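Local coordinates for protein putative phosphomannomutase (Thermus thermophilus, PDB 1TUO) that probably moves a phosphate group within phosphorylated sugars, as a magnesium-dependent member of the phosphohexose mutase family, at residues I12-E17 / K134-L139; R20-R25 / P112-G117; R25-A30 / D62-A67; G54-F59 / M105-H110. All coordinates share one frame; numbering follows the deposited sequence.

Contact 1 of 4, residues I12-E17 / K134-L139; sequences IRFGTE and KAIEAL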
# COMPACT_ATOMS: atom_id res chain seq x y z
N ILE A 12 25.07 6.52 1.79
CA ILE A 12 23.61 6.44 1.78
C ILE A 12 23.10 5.54 0.67
O ILE A 12 22.94 5.99 -0.47
CB ILE A 12 22.99 7.84 1.61
CG1 ILE A 12 23.39 8.74 2.78
CG2 ILE A 12 21.47 7.73 1.52
CD1 ILE A 12 22.92 10.17 2.64
N ARG A 13 22.86 4.28 0.99
CA ARG A 13 22.38 3.32 0.00
C ARG A 13 20.86 3.18 0.09
O ARG A 13 20.30 3.03 1.18
CB ARG A 13 23.02 1.95 0.23
CG ARG A 13 24.54 1.98 0.36
CD ARG A 13 25.13 0.58 0.40
NE ARG A 13 26.55 0.59 0.72
CZ ARG A 13 27.48 1.21 -0.01
NH1 ARG A 13 28.75 1.17 0.37
NH2 ARG A 13 27.14 1.89 -1.10
N PHE A 14 20.20 3.22 -1.06
CA PHE A 14 18.75 3.10 -1.10
C PHE A 14 18.30 1.65 -0.92
O PHE A 14 19.11 0.72 -1.05
CB PHE A 14 18.20 3.64 -2.42
CG PHE A 14 18.30 5.13 -2.55
CD1 PHE A 14 17.59 5.80 -3.55
CD2 PHE A 14 19.10 5.88 -1.69
CE1 PHE A 14 17.68 7.18 -3.70
CE2 PHE A 14 19.20 7.26 -1.83
CZ PHE A 14 18.48 7.91 -2.83
N GLY A 15 17.02 1.46 -0.62
CA GLY A 15 16.49 0.12 -0.43
C GLY A 15 15.15 -0.06 -1.10
O GLY A 15 14.10 0.21 -0.50
N THR A 16 15.17 -0.54 -2.34
CA THR A 16 13.94 -0.75 -3.10
C THR A 16 13.11 0.52 -3.06
O THR A 16 12.11 0.60 -2.34
CB THR A 16 13.12 -1.93 -2.53
OG1 THR A 16 13.91 -3.12 -2.56
CG2 THR A 16 11.86 -2.15 -3.35
N GLU A 17 13.54 1.51 -3.84
CA GLU A 17 12.86 2.80 -3.91
C GLU A 17 13.03 3.61 -2.63
O GLU A 17 12.50 3.26 -1.57
CB GLU A 17 11.37 2.60 -4.22
CG GLU A 17 11.07 2.28 -5.69
CD GLU A 17 11.91 1.15 -6.24
OE1 GLU A 17 13.15 1.31 -6.33
OE2 GLU A 17 11.34 0.09 -6.59
N LYS A 134 18.48 4.53 -8.89
CA LYS A 134 19.92 4.38 -8.95
C LYS A 134 20.60 5.70 -9.31
O LYS A 134 21.66 6.02 -8.78
CB LYS A 134 20.30 3.31 -9.99
CG LYS A 134 20.03 1.89 -9.53
CD LYS A 134 20.88 1.55 -8.30
CE LYS A 134 20.70 0.10 -7.87
NZ LYS A 134 21.56 -0.23 -6.70
N ALA A 135 19.98 6.45 -10.21
CA ALA A 135 20.53 7.73 -10.63
C ALA A 135 20.62 8.72 -9.47
O ALA A 135 21.62 9.43 -9.32
CB ALA A 135 19.67 8.31 -11.75
N ILE A 136 19.58 8.77 -8.65
CA ILE A 136 19.57 9.66 -7.50
C ILE A 136 20.61 9.22 -6.47
O ILE A 136 21.35 10.04 -5.92
CB ILE A 136 18.15 9.68 -6.85
CG1 ILE A 136 17.15 10.30 -7.83
CG2 ILE A 136 18.18 10.48 -5.56
CD1 ILE A 136 15.68 10.09 -7.44
N GLU A 137 20.68 7.92 -6.23
CA GLU A 137 21.63 7.37 -5.26
C GLU A 137 23.06 7.72 -5.64
O GLU A 137 23.89 8.06 -4.79
CB GLU A 137 21.49 5.85 -5.20
CG GLU A 137 22.42 5.18 -4.19
CD GLU A 137 22.40 3.66 -4.32
OE1 GLU A 137 22.29 2.98 -3.28
OE2 GLU A 137 22.50 3.15 -5.45
N ALA A 138 23.35 7.64 -6.94
CA ALA A 138 24.69 7.93 -7.43
C ALA A 138 25.12 9.38 -7.19
O ALA A 138 26.31 9.66 -7.08
CB ALA A 138 24.76 7.62 -8.93
N LEU A 139 24.15 10.28 -7.08
CA LEU A 139 24.43 11.70 -6.87
C LEU A 139 24.51 12.17 -5.43
O LEU A 139 24.68 13.37 -5.18
CB LEU A 139 23.39 12.54 -7.62
CG LEU A 139 23.43 12.43 -9.14
CD1 LEU A 139 22.19 13.09 -9.73
CD2 LEU A 139 24.70 13.10 -9.66
O HOH W 1 24.74 6.96 -2.33

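Contact 2 of 4, residues R20-R25 / P112-G117; sequences RGVIAR and PPQYLG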
# COMPACT_ATOMS: atom_id res chain seq x y z
N ARG A 20 15.68 4.68 3.76
CA ARG A 20 14.98 4.47 5.01
C ARG A 20 16.03 4.30 6.09
O ARG A 20 17.15 3.88 5.82
CB ARG A 20 14.11 3.22 4.93
CG ARG A 20 13.21 3.01 6.15
CD ARG A 20 12.57 1.63 6.15
NE ARG A 20 13.56 0.56 6.30
CZ ARG A 20 13.27 -0.73 6.39
NH1 ARG A 20 12.94 -1.51 5.37
NH2 ARG A 20 13.03 -1.14 7.64
N GLY A 21 15.67 4.65 7.32
CA GLY A 21 16.60 4.49 8.42
C GLY A 21 15.91 4.82 9.72
O GLY A 21 14.75 5.23 9.73
N VAL A 22 16.62 4.62 10.82
CA VAL A 22 16.07 4.93 12.13
C VAL A 22 16.33 6.41 12.40
O VAL A 22 17.43 6.91 12.18
CB VAL A 22 16.73 4.06 13.22
CG1 VAL A 22 16.37 4.59 14.62
CG2 VAL A 22 16.28 2.62 13.06
N ILE A 23 15.29 7.10 12.85
CA ILE A 23 15.36 8.52 13.16
C ILE A 23 16.51 8.80 14.13
O ILE A 23 16.65 8.13 15.15
CB ILE A 23 14.02 8.98 13.76
CG1 ILE A 23 12.94 8.89 12.68
CG2 ILE A 23 14.13 10.39 14.33
CD1 ILE A 23 11.50 8.87 13.20
N ALA A 24 17.33 9.79 13.79
CA ALA A 24 18.48 10.19 14.61
C ALA A 24 19.68 9.25 14.56
O ALA A 24 20.71 9.52 15.18
CB ALA A 24 18.05 10.41 16.08
N ARG A 25 19.55 8.13 13.84
CA ARG A 25 20.68 7.22 13.70
C ARG A 25 21.15 7.40 12.26
O ARG A 25 22.00 8.25 11.98
CB ARG A 25 20.27 5.76 13.95
CG ARG A 25 21.45 4.78 13.90
CD ARG A 25 21.04 3.40 14.38
NE ARG A 25 20.84 3.38 15.83
CZ ARG A 25 19.89 2.69 16.44
NH1 ARG A 25 19.04 1.95 15.74
NH2 ARG A 25 19.78 2.73 17.77
N PRO A 112 7.82 0.14 12.04
CA PRO A 112 7.78 0.59 13.43
C PRO A 112 8.03 2.10 13.51
O PRO A 112 8.69 2.68 12.64
CB PRO A 112 8.87 -0.24 14.09
CG PRO A 112 8.78 -1.54 13.34
CD PRO A 112 8.66 -1.06 11.90
N PRO A 113 7.53 2.75 14.57
CA PRO A 113 7.64 4.19 14.83
C PRO A 113 9.01 4.85 14.70
O PRO A 113 9.10 6.01 14.28
CB PRO A 113 7.11 4.32 16.26
CG PRO A 113 6.15 3.21 16.37
CD PRO A 113 6.84 2.07 15.69
N GLN A 114 10.07 4.14 15.06
CA GLN A 114 11.41 4.72 15.00
C GLN A 114 11.95 4.94 13.60
O GLN A 114 12.97 5.61 13.44
CB GLN A 114 12.41 3.86 15.79
CG GLN A 114 12.61 2.46 15.24
CD GLN A 114 11.63 1.46 15.83
OE1 GLN A 114 10.48 1.79 16.12
NE2 GLN A 114 12.09 0.22 16.00
N TYR A 115 11.28 4.40 12.58
CA TYR A 115 11.75 4.55 11.21
C TYR A 115 11.12 5.70 10.44
O TYR A 115 9.97 6.07 10.68
CB TYR A 115 11.50 3.29 10.39
CG TYR A 115 12.26 2.08 10.85
CD1 TYR A 115 11.72 1.21 11.80
CD2 TYR A 115 13.54 1.81 10.35
CE1 TYR A 115 12.43 0.09 12.22
CE2 TYR A 115 14.25 0.70 10.77
CZ TYR A 115 13.70 -0.16 11.71
OH TYR A 115 14.40 -1.26 12.12
N LEU A 116 11.89 6.24 9.51
CA LEU A 116 11.40 7.28 8.62
C LEU A 116 12.18 7.06 7.33
O LEU A 116 13.14 6.30 7.29
CB LEU A 116 11.66 8.68 9.22
CG LEU A 116 10.83 9.86 8.68
CD1 LEU A 116 9.48 9.41 8.13
CD2 LEU A 116 10.64 10.89 9.79
N GLY A 117 11.74 7.70 6.25
CA GLY A 117 12.43 7.51 5.00
C GLY A 117 11.88 8.48 4.00
O GLY A 117 10.98 9.26 4.31

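Contact 3 of 4, residues R25-A30 / D62-A67; sequences REFTFA and DAFARA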
# COMPACT_ATOMS: atom_id res chain seq x y z
N ARG A 25 19.55 8.13 13.84
CA ARG A 25 20.68 7.22 13.70
C ARG A 25 21.15 7.40 12.26
O ARG A 25 22.00 8.25 11.98
CB ARG A 25 20.27 5.76 13.95
CG ARG A 25 21.45 4.78 13.90
CD ARG A 25 21.04 3.40 14.38
NE ARG A 25 20.84 3.38 15.83
CZ ARG A 25 19.89 2.69 16.44
NH1 ARG A 25 19.04 1.95 15.74
NH2 ARG A 25 19.78 2.73 17.77
N GLU A 26 20.56 6.64 11.34
CA GLU A 26 20.91 6.78 9.92
C GLU A 26 20.07 7.90 9.29
O GLU A 26 20.53 8.57 8.36
CB GLU A 26 20.65 5.47 9.16
CG GLU A 26 21.35 4.26 9.76
CD GLU A 26 20.41 3.40 10.57
OE1 GLU A 26 19.40 3.94 11.07
OE2 GLU A 26 20.69 2.19 10.71
N PHE A 27 18.85 8.10 9.78
CA PHE A 27 17.99 9.13 9.23
C PHE A 27 18.09 10.41 10.05
O PHE A 27 17.35 10.60 11.02
CB PHE A 27 16.53 8.67 9.18
CG PHE A 27 15.70 9.42 8.18
CD1 PHE A 27 15.68 9.03 6.84
CD2 PHE A 27 15.00 10.56 8.55
CE1 PHE A 27 14.97 9.77 5.89
CE2 PHE A 27 14.29 11.31 7.61
CZ PHE A 27 14.28 10.91 6.28
N THR A 28 19.02 11.28 9.66
CA THR A 28 19.24 12.54 10.35
C THR A 28 19.01 13.70 9.40
O THR A 28 18.85 13.51 8.18
CB THR A 28 20.70 12.64 10.85
OG1 THR A 28 21.58 12.61 9.71
CG2 THR A 28 21.03 11.46 11.76
N PHE A 29 18.98 14.92 9.93
CA PHE A 29 18.79 16.07 9.06
C PHE A 29 20.00 16.17 8.12
O PHE A 29 19.87 16.60 6.97
CB PHE A 29 18.63 17.35 9.87
CG PHE A 29 17.25 17.52 10.44
CD1 PHE A 29 16.93 17.02 11.70
CD2 PHE A 29 16.24 18.11 9.68
CE1 PHE A 29 15.63 17.12 12.20
CE2 PHE A 29 14.94 18.20 10.16
CZ PHE A 29 14.63 17.71 11.42
N ALA A 30 21.16 15.76 8.61
CA ALA A 30 22.37 15.78 7.79
C ALA A 30 22.20 14.85 6.59
O ALA A 30 22.55 15.21 5.46
CB ALA A 30 23.57 15.35 8.62
N ASP A 62 7.21 16.12 9.63
CA ASP A 62 6.87 17.46 9.18
C ASP A 62 8.12 18.33 9.07
O ASP A 62 8.31 19.03 8.07
CB ASP A 62 5.82 18.10 10.12
CG ASP A 62 6.25 18.13 11.59
OD1 ASP A 62 7.25 17.49 11.99
OD2 ASP A 62 5.56 18.82 12.37
N ALA A 63 8.98 18.27 10.08
CA ALA A 63 10.21 19.06 10.05
C ALA A 63 11.14 18.63 8.92
O ALA A 63 11.77 19.46 8.27
CB ALA A 63 10.93 18.96 11.40
N PHE A 64 11.24 17.32 8.70
CA PHE A 64 12.09 16.80 7.63
C PHE A 64 11.54 17.25 6.28
O PHE A 64 12.30 17.59 5.37
CB PHE A 64 12.16 15.27 7.68
CG PHE A 64 13.07 14.73 8.77
CD1 PHE A 64 12.56 13.92 9.77
CD2 PHE A 64 14.43 15.00 8.76
CE1 PHE A 64 13.40 13.37 10.75
CE2 PHE A 64 15.28 14.46 9.73
CZ PHE A 64 14.76 13.65 10.72
N ALA A 65 10.22 17.25 6.15
CA ALA A 65 9.59 17.66 4.90
C ALA A 65 9.82 19.14 4.61
O ALA A 65 10.04 19.54 3.47
CB ALA A 65 8.09 17.36 4.94
N ARG A 66 9.75 19.97 5.65
CA ARG A 66 9.98 21.40 5.47
C ARG A 66 11.43 21.63 5.06
O ARG A 66 11.72 22.46 4.21
CB ARG A 66 9.67 22.16 6.77
CG ARG A 66 8.19 22.20 7.14
CD ARG A 66 7.92 23.25 8.22
NE ARG A 66 8.61 22.96 9.47
CZ ARG A 66 8.15 22.15 10.42
NH1 ARG A 66 6.98 21.54 10.27
NH2 ARG A 66 8.86 21.94 11.52
N ALA A 67 12.34 20.86 5.66
CA ALA A 67 13.77 20.99 5.37
C ALA A 67 14.04 20.58 3.92
O ALA A 67 14.80 21.26 3.21
CB ALA A 67 14.57 20.11 6.32

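Contact 4 of 4, residues G54-F59 / M105-H110; sequences GHDTRF and MLTASH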
# COMPACT_ATOMS: atom_id res chain seq x y z
N GLY A 54 5.52 15.75 0.67
CA GLY A 54 4.50 15.45 1.65
C GLY A 54 5.12 14.69 2.80
O GLY A 54 6.27 14.26 2.72
N HIS A 55 4.37 14.53 3.89
CA HIS A 55 4.87 13.78 5.05
C HIS A 55 3.72 13.09 5.77
O HIS A 55 2.57 13.48 5.59
CB HIS A 55 5.58 14.73 6.01
CG HIS A 55 4.68 15.75 6.62
ND1 HIS A 55 3.94 15.51 7.76
CD2 HIS A 55 4.40 17.03 6.27
CE1 HIS A 55 3.25 16.59 8.08
NE2 HIS A 55 3.51 17.53 7.19
N ASP A 56 4.02 12.07 6.57
CA ASP A 56 2.98 11.38 7.32
C ASP A 56 2.97 11.87 8.76
O ASP A 56 3.36 13.00 9.02
CB ASP A 56 3.13 9.86 7.22
CG ASP A 56 4.44 9.35 7.79
OD1 ASP A 56 4.74 8.15 7.55
OD2 ASP A 56 5.17 10.10 8.47
N THR A 57 2.50 11.04 9.70
CA THR A 57 2.43 11.47 11.10
C THR A 57 3.62 11.07 11.95
O THR A 57 3.62 11.30 13.16
CB THR A 57 1.17 10.92 11.80
OG1 THR A 57 1.29 9.49 11.92
CG2 THR A 57 -0.07 11.25 10.99
N ARG A 58 4.65 10.50 11.32
CA ARG A 58 5.83 10.08 12.08
C ARG A 58 6.52 11.26 12.74
O ARG A 58 6.40 12.39 12.29
CB ARG A 58 6.78 9.31 11.17
CG ARG A 58 6.23 7.95 10.83
CD ARG A 58 6.96 7.23 9.70
NE ARG A 58 6.23 5.98 9.42
CZ ARG A 58 6.46 4.84 10.06
NH1 ARG A 58 7.41 4.76 10.99
NH2 ARG A 58 5.69 3.78 9.82
N PHE A 59 7.23 10.99 13.84
CA PHE A 59 7.91 12.04 14.58
C PHE A 59 8.89 12.82 13.70
O PHE A 59 9.73 12.23 13.02
CB PHE A 59 8.65 11.43 15.78
CG PHE A 59 9.12 12.45 16.79
CD1 PHE A 59 8.22 13.04 17.67
CD2 PHE A 59 10.46 12.82 16.84
CE1 PHE A 59 8.65 13.99 18.60
CE2 PHE A 59 10.90 13.78 17.77
CZ PHE A 59 9.99 14.36 18.65
N MET A 105 8.04 11.86 -0.61
CA MET A 105 7.17 11.63 0.54
C MET A 105 7.98 11.15 1.75
O MET A 105 8.71 10.17 1.69
CB MET A 105 6.13 10.58 0.16
CG MET A 105 5.21 10.22 1.33
SD MET A 105 3.94 11.47 1.60
CE MET A 105 3.25 10.79 3.12
N LEU A 106 7.83 11.88 2.85
CA LEU A 106 8.51 11.52 4.09
C LEU A 106 7.60 10.52 4.80
O LEU A 106 6.55 10.88 5.34
CB LEU A 106 8.74 12.75 4.97
CG LEU A 106 10.01 13.59 4.72
CD1 LEU A 106 11.24 12.77 5.12
CD2 LEU A 106 10.08 14.01 3.25
N THR A 107 8.00 9.25 4.75
CA THR A 107 7.23 8.19 5.38
C THR A 107 8.04 6.91 5.44
O THR A 107 9.02 6.74 4.71
CB THR A 107 5.93 7.90 4.57
OG1 THR A 107 5.12 6.96 5.29
CG2 THR A 107 6.26 7.31 3.20
N ALA A 108 7.63 6.02 6.35
CA ALA A 108 8.23 4.71 6.51
C ALA A 108 7.05 3.74 6.47
O ALA A 108 7.11 2.61 6.97
CB ALA A 108 8.99 4.60 7.82
N SER A 109 5.95 4.22 5.88
CA SER A 109 4.74 3.43 5.66
C SER A 109 4.21 2.64 6.85
O SER A 109 3.68 3.21 7.80
CB SER A 109 5.00 2.50 4.46
OG SER A 109 3.83 1.84 4.02
N HIS A 110 4.36 1.32 6.80
CA HIS A 110 3.85 0.44 7.85
C HIS A 110 4.90 -0.00 8.87
O HIS A 110 4.62 -0.83 9.73
CB HIS A 110 3.26 -0.81 7.19
CG HIS A 110 4.27 -1.61 6.44
ND1 HIS A 110 4.99 -2.63 7.01
CD2 HIS A 110 4.74 -1.49 5.17
CE1 HIS A 110 5.86 -3.10 6.14
NE2 HIS A 110 5.73 -2.43 5.01
O HOH W 2 3.56 5.99 8.55

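Contact 1 of 4, residues I12-E17 / K134-L139
E137 does two jobs for F14: its aliphatic part lies on the phenyl ring while its carboxylate takes the N-H of F14's own backbone. E137 CB stands 4.0 Å from the centroid of the F14 ring and only 3° off the ring normal, a CH-pi contact set almost squarely over the centre. Farther out, E137 OE1 accepts from F14 N at 3.1 Å with an N-H...O angle of 155°, the donor coming from above the carboxylate plane. The same oxygen packs against the backbone of R13, 3.3 Å from R13 CA. What carries it there is a straight side chain, with E137 CG anti to the backbone N (chi1 -178°) and no bend beyond, so the carboxylate clears the ring and arrives at the loop. I136 meets the ring edge-on: its CG2 is 3.8 Å from F14 CZ, and the phenyl thus has one face and one edge against the helix.

A second shell steadies this. Water 1 donates to both I12 O and E137 O, each at 2.8 Å, tying loop carbonyl to helix carbonyl. One turn back, K134 NZ makes a long salt bridge of 3.7 Å to E137 OE2, which probably helps keep the carboxylate ionised and aimed at the loop.

In the fold, this pins the loop before strand 19-22 to the end of helix 130-138. Helix 29-45 supports both sides, with T31 and R34 touching I12, L35 touching F14 and Y39 touching I136.

Contact 2 of 4, residues R20-R25 / P112-G117
The carbonyl oxygen of Q114 receives I23 N at 2.8 Å, nearly straight at 171°, and V22 CA also leans on it at 3.4 Å. Two further backbone bonds continue the antiparallel pairing, G21 N to L116 O and L116 N to G21 O, both 3.0 Å, which makes G21 and L116 the hydrogen-bonded pair between two non-hydrogen-bonded ones, R20 with G117 and V22 with Y115. At R20 and G117 the strands come close, their CA atoms 4.0 Å apart.

Two side chains meet the Y115 ring differently. R20, bent at chi3 (66°), brings NH2 over a face of the phenol ring, 3.8 Å from Y115 CE2, with its guanidinium edge leading and the two planes 76° apart. V22 CG2 instead approaches obliquely, an off-centre CH-pi contact. L116 projects to a different side, where its CB meets I23 CG1 at 3.7 Å.

A type I turn from P112 to Y115 leads into strand 115-122, which joins strand 19-22 to the sheet. G117 also makes backbone hydrogen bonds to T107, and L116 packs on A61 and F64 of helix 61-75.

Contact 3 of 4, residues R25-A30 / D62-A67
An aromatic cluster of F27, F29 and F64 joins the start of helix 29-45 to helix 61-75, with the F64 ring sandwiched between the other two. With CG anti to the backbone N (chi1 -158°), F27 presents its edge to one face, a T-shaped pair with centroids 4.9 Å apart and planes at 77°; F27 CE2 sits over the middle of the F64 ring. Against the opposite face lies F29, stacked at a centroid distance of 4.2 Å and tilted by 24°, with F29 CE2 3.5 Å from F64 CD2. The rim of F29 rests on the helix itself, with CZ 3.9 Å from A63 CB and CD2 4.3 Å from A67 CB. An alanine in place of F29 would probably leave one face of F64 without its stacking partner and open a gap beside A63 and A67.

T28 is the N-cap of helix 29-45, its OG1 hydrogen-bonded to T31 N, and F29 follows it in the first turn. Beneath the cluster, F27 and F64 both touch L106 and L116 of the sheet. Two helices on one side of a mixed sheet, here joined by three phenylalanines, fit the layered alpha/beta/alpha architecture of domain I.

Contact 4 of 4, residues G54-F59 / M105-H110
R58 runs along A108 and ends on the carbonyl of S109. Its CB points toward the 105-110 segment, and the chain stays extended to NE, with CD 3.8 Å from A108 CB. The guanidinium then lies flat over that methyl, A108 CB 3.4 Å from R58 CZ and over the centre of the group. At the tip, NH2 donates to S109 O at 2.9 Å; the oxygen lies in the guanidinium plane, but NH2 stands above the carbonyl plane, 71° out of it. NH2 also bonds N111 O, while NH1 is held by P112 O and Y115 O, so backbone carbonyls fix the rotation of the whole group.

D56 organises the near end. Its OD1 takes T107 OG1 at 2.6 Å, water 2 at 2.7 Å and a weaker bond in a salt bridge from R58 NE, while OD2 accepts R58 N in an Asx turn. Water 2 bridges OD1, R58 NE and S109 O. T107 OG1 in turn accepts S109 N, an ST turn. With an alanine at D56, T107 OG1 would probably lose its acceptor, R58 NE its charged mate and R58 N the Asx-turn bond.

The sequence T107-H110 matches the family's phosphoserine loop, and S109 OG bonds D249 and D251, consistent with that site. Behind the loops, strands 50-55 and 102-106 run parallel, joined by L106 N to G54 O (2.8 Å) and D56 N to L106 O. Helix 61-75 packs on H55 and L106, helix 88-97 on M105.

How the contacts relate
All four contacts belong to the first alpha/beta/alpha domain, at different depths. Contact 4 is the buried one, closest to the chain's centre and rich in charged and hydroxyl groups beside a probable active-site loop; contact 1, more peripheral, ties a loop to a helix by packing on one ring, one carboxylate bond and a bridging water. Contacts 2 and 4 share one sheet, in which strands 115-122 and 102-106 are neighbours. No hydrogen bond crosses contact 3, whose chemistry is almost entirely aromatic; it touches contact 4 where D62 CB packs on H55 CE1. Contact 2, mostly backbone bonding, leads through R25 straight into contact 3, and V22 O probably hydrogen-bonds F27 N at 3.0 Å.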